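PDB 3FAC: CENP-V/GFA domain-containing protein from Rhodobacter sphaeroides 2.4.1, which is of unknown precise function but belongs to the Gfa family, and probably binds zinc and may act as a carbon-sulfur lyase. Local coordinates for residues 14-17 / 18-22; 89-92 / 93-96. All coordinates share one frame; numbering follows the deposited sequence.

Contact 1 (14-17 / 18-22)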
loop_
_atom_site.group_PDB
_atom_site.type_symbol
_atom_site.label_atom_id
_atom_site.label_comp_id
_atom_site.label_asym_id
_atom_site.label_seq_id
_atom_site.Cartn_x
_atom_site.Cartn_y
_atom_site.Cartn_z
ATOM N N VAL A 14 -3.511 9.457 3.549
ATOM C CA VAL A 14 -2.306 9.061 4.274
ATOM C C VAL A 14 -1.133 10.036 4.256
ATOM O O VAL A 14 -0.906 10.748 3.279
ATOM C CB VAL A 14 -1.803 7.682 3.766
ATOM C CG1 VAL A 14 -1.450 7.764 2.296
ATOM C CG2 VAL A 14 -0.608 7.228 4.577
ATOM N N GLU A 15 -0.394 10.057 5.361
ATOM C CA GLU A 15 0.784 10.901 5.510
ATOM C C GLU A 15 1.981 9.962 5.558
ATOM O O GLU A 15 2.075 9.120 6.454
ATOM C CB GLU A 15 0.716 11.701 6.813
ATOM C CG GLU A 15 -0.454 12.667 6.911
ATOM C CD GLU A 15 -0.427 13.736 5.834
ATOM O OE1 GLU A 15 0.635 14.373 5.661
ATOM O OE2 GLU A 15 -1.467 13.943 5.166
ATOM N N LEU A 16 2.888 10.098 4.597
ATOM C CA LEU A 16 4.066 9.240 4.542
ATOM C C LEU A 16 5.068 9.571 5.632
ATOM O O LEU A 16 5.362 10.735 5.886
ATOM C CB LEU A 16 4.750 9.363 3.180
ATOM C CG LEU A 16 3.888 9.053 1.957
ATOM C CD1 LEU A 16 4.726 9.242 0.702
ATOM C CD2 LEU A 16 3.347 7.632 2.045
ATOM N N LEU A 17 5.598 8.533 6.267
ATOM C CA LEU A 17 6.577 8.707 7.328
ATOM C C LEU A 17 7.802 9.472 6.849
ATOM O O LEU A 17 8.126 10.531 7.381
ATOM C CB LEU A 17 7.019 7.349 7.870
ATOM C CG LEU A 17 8.162 7.390 8.890
ATOM C CD1 LEU A 17 7.734 8.182 10.119
ATOM C CD2 LEU A 17 8.551 5.972 9.275
ATOM N N ASN A 18 8.485 8.930 5.847
ATOM C CA ASN A 18 9.684 9.566 5.324
ATOM C C ASN A 18 9.631 9.678 3.807
ATOM O O ASN A 18 10.515 9.190 3.104
ATOM C CB ASN A 18 10.922 8.769 5.747
ATOM C CG ASN A 18 12.216 9.528 5.511
ATOM O OD1 ASN A 18 12.392 10.640 6.011
ATOM N ND2 ASN A 18 13.129 8.929 4.753
ATOM N N GLY A 19 8.582 10.322 3.312
ATOM C CA GLY A 19 8.418 10.496 1.881
ATOM C C GLY A 19 8.618 9.230 1.073
ATOM O O GLY A 19 8.287 8.129 1.516
ATOM N N PHE A 20 9.173 9.398 -0.121
ATOM C CA PHE A 20 9.428 8.290 -1.035
ATOM C C PHE A 20 10.883 7.860 -0.952
ATOM O O PHE A 20 11.297 6.899 -1.598
ATOM C CB PHE A 20 9.107 8.728 -2.461
ATOM C CG PHE A 20 7.723 9.282 -2.620
ATOM C CD1 PHE A 20 6.633 8.433 -2.777
ATOM C CD2 PHE A 20 7.506 10.652 -2.580
ATOM C CE1 PHE A 20 5.346 8.940 -2.891
ATOM C CE2 PHE A 20 6.223 11.171 -2.692
ATOM C CZ PHE A 20 5.139 10.312 -2.849
ATOM N N ALA A 21 11.651 8.582 -0.146
ATOM C CA ALA A 21 13.067 8.305 0.034
ATOM C C ALA A 21 13.384 6.827 0.237
ATOM O O ALA A 21 14.436 6.353 -0.194
ATOM C CB ALA A 21 13.600 9.113 1.207
ATOM N N ASP A 22 12.479 6.098 0.883
ATOM C CA ASP A 22 12.712 4.681 1.144
ATOM C C ASP A 22 11.747 3.714 0.466
ATOM O O ASP A 22 11.469 2.640 0.999
ATOM C CB ASP A 22 12.710 4.425 2.655
ATOM C CG ASP A 22 11.466 4.963 3.334
ATOM O OD1 ASP A 22 10.345 4.563 2.942
ATOM O OD2 ASP A 22 11.608 5.786 4.264
#
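Leu-16 sets one of its methyl groups over a face of the Phe-20 ring, and this CH-pi contact carries the local packing of the bend that follows strand 11-14. Leu-16 CD1 lies 3.9 Å from the ring centroid, 21° off the ring normal. It is displaced from the middle of the face toward the rim, Leu-16 CD1 being 3.7 Å from both Phe-20 CE1 and Phe-20 CZ. The two side chains cross obliquely. Leu-16 reaches the ring because its chain is extended at the second torsion (chi2 179°), which carries CD1 straight out from the backbone, while the first bond of the Phe-20 side chain points away from 14-17 and the ring then turns back toward Leu-16.

Leu-16 also packs against the backbone of the bend: its CB lies 4.0 Å from Gly-19 N, and its CD1 3.8 Å from Gly-19 O. Gly-19 has a positive phi (48°), in a conformation readily available to a residue without CB. At the outer corner, Leu-17 CG comes 4.4 Å from Asn-18 CB.

Polar interactions contribute little. No hydrogen bond joins 14-17 to 18-22; within 18-22, Ala-21 N makes a weak bond to Asn-18 O, with 3.5 Å between the two. Strand 38-42 lies alongside: Leu-17 hydrogen-bonds through its backbone with Thr-40, and Leu-16 packs on Ala-39. Phe-20 also touches Leu-95 and Val-98.

Between 14-17 and 18-22 the bend is thus closed by dispersion and a CH-pi contact, while backbone hydrogen bonds from Glu-15 and Leu-17 run outward to Asp-45 and Thr-40.

Contact 2 (89-92 / 93-96)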
loop_
_atom_site.group_PDB
_atom_site.type_symbol
_atom_site.label_atom_id
_atom_site.label_comp_id
_atom_site.label_asym_id
_atom_site.label_seq_id
_atom_site.Cartn_x
_atom_site.Cartn_y
_atom_site.Cartn_z
ATOM N N GLY A 89 2.036 -0.232 4.641
ATOM C CA GLY A 89 2.797 -0.214 3.411
ATOM C C GLY A 89 1.799 0.286 2.391
ATOM O O GLY A 89 0.766 -0.346 2.183
ATOM N N VAL A 90 2.085 1.422 1.763
ATOM C CA VAL A 90 1.163 1.992 0.788
ATOM C C VAL A 90 1.641 1.876 -0.652
ATOM O O VAL A 90 2.832 2.012 -0.939
ATOM C CB VAL A 90 0.897 3.486 1.085
ATOM C CG1 VAL A 90 -0.118 4.049 0.096
ATOM C CG2 VAL A 90 0.392 3.652 2.499
ATOM N N ASN A 91 0.696 1.627 -1.552
ATOM C CA ASN A 91 0.982 1.515 -2.977
ATOM C C ASN A 91 1.214 2.943 -3.503
ATOM O O ASN A 91 0.265 3.721 -3.636
ATOM C CB ASN A 91 -0.221 0.887 -3.687
ATOM C CG ASN A 91 0.096 0.429 -5.100
ATOM O OD1 ASN A 91 0.860 1.066 -5.822
ATOM N ND2 ASN A 91 -0.513 -0.678 -5.506
ATOM N N VAL A 92 2.468 3.283 -3.796
ATOM C CA VAL A 92 2.803 4.620 -4.292
ATOM C C VAL A 92 2.016 5.012 -5.548
ATOM O O VAL A 92 1.696 6.181 -5.749
ATOM C CB VAL A 92 4.326 4.752 -4.617
ATOM C CG1 VAL A 92 5.164 4.347 -3.408
ATOM C CG2 VAL A 92 4.685 3.905 -5.828
ATOM N N ALA A 93 1.703 4.029 -6.385
ATOM C CA ALA A 93 0.979 4.288 -7.619
ATOM C C ALA A 93 -0.458 4.760 -7.425
ATOM O O ALA A 93 -1.062 5.298 -8.350
ATOM C CB ALA A 93 1.006 3.054 -8.500
ATOM N N ILE A 94 -1.025 4.559 -6.242
ATOM C CA ILE A 94 -2.393 5.022 -6.023
ATOM C C ILE A 94 -2.397 6.477 -5.537
ATOM O O ILE A 94 -3.422 7.159 -5.596
ATOM C CB ILE A 94 -3.168 4.138 -4.992
ATOM C CG1 ILE A 94 -2.596 4.318 -3.585
ATOM C CG2 ILE A 94 -3.106 2.677 -5.407
ATOM C CD1 ILE A 94 -3.489 3.740 -2.498
ATOM N N LEU A 95 -1.246 6.945 -5.062
ATOM C CA LEU A 95 -1.111 8.316 -4.571
ATOM C C LEU A 95 -1.297 9.316 -5.710
ATOM O O LEU A 95 -0.634 9.224 -6.744
ATOM C CB LEU A 95 0.268 8.513 -3.928
ATOM C CG LEU A 95 0.627 7.567 -2.777
ATOM C CD1 LEU A 95 2.024 7.887 -2.298
ATOM C CD2 LEU A 95 -0.378 7.706 -1.635
ATOM N N GLU A 96 -2.204 10.267 -5.504
ATOM C CA GLU A 96 -2.517 11.285 -6.498
ATOM C C GLU A 96 -1.289 12.068 -6.938
ATOM O O GLU A 96 -0.531 12.571 -6.109
ATOM C CB GLU A 96 -3.583 12.240 -5.946
ATOM C CG GLU A 96 -3.943 13.402 -6.865
ATOM C CD GLU A 96 -5.272 14.053 -6.502
ATOM O OE1 GLU A 96 -6.328 13.483 -6.859
ATOM O OE2 GLU A 96 -5.265 15.127 -5.858
#
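From Asn-91 to Leu-95 the backbone leaves strand 87-91 through two overlapping type I beta turns, closed by Ile-94 N to Asn-91 O at 3.0 Å and Leu-95 N to Val-92 O at 3.1 Å. The first bond is fairly straight, with an N-H...O angle of 160°.

The side chain of Asn-91 adds an Asx turn. Its OD1 accepts the amide of Ala-93, with OD1 and Ala-93 N 3.1 Å apart, in a more bent bond (136°) whose donor is tilted modestly from the plane of the side-chain carbonyl. Placing CG opposite the backbone N (chi1 -166°) brings the amide group alongside the turn, where OD1 also lies 3.3 Å from Ala-93 CB. The other end of the same group, ND2, donates to Tyr-76 O, so both ends of the carboxamide are engaged and its rotation is fixed.

Apolar groups line the turn. Ile-94 CG2 rests 3.8 Å from Asn-91 CB, the two side chains crossing at a slant. On the Val-90 side, Val-90 CG1 meets Leu-95 CD2 at 4.1 Å, the two side chains crossing at about a right angle, and lies 4.3 Å from Ile-94 CD1. Ile-12 touches both Val-90 and Ile-94, while Leu-95 packs on Val-14, so strand 11-14 borders this cluster.

The buried turn thus satisfies its exiting amides in succession: Ala-93 by a side chain, Ile-94 and Leu-95 by main-chain carbonyls. Asn-91 links that turn to the adjoining strand 76-80, while Val-90, Ile-94 and Leu-95 knit it to the hydrophobic interior.

Contact 1 comes first along the chain, in the loop between strand 11-14 and helix 31-34; contact 2 follows much later, where strand 87-91 of the five-stranded antiparallel sheet gives way to a loop. Their centres are nevertheless about 10 Å apart and their side chains meet. Leu-95 bridges them, its CD1 lying 3.5 Å from Phe-20 CE1, and Val-14 packs against both Leu-95 and Val-90. Strand 11-14 belongs to the three-stranded sheet, so this shared apolar patch ties the exits of strands from two sheets together. It spans from the surface bend to the buried turn, within one Gfa-family domain of the beta-tent clan.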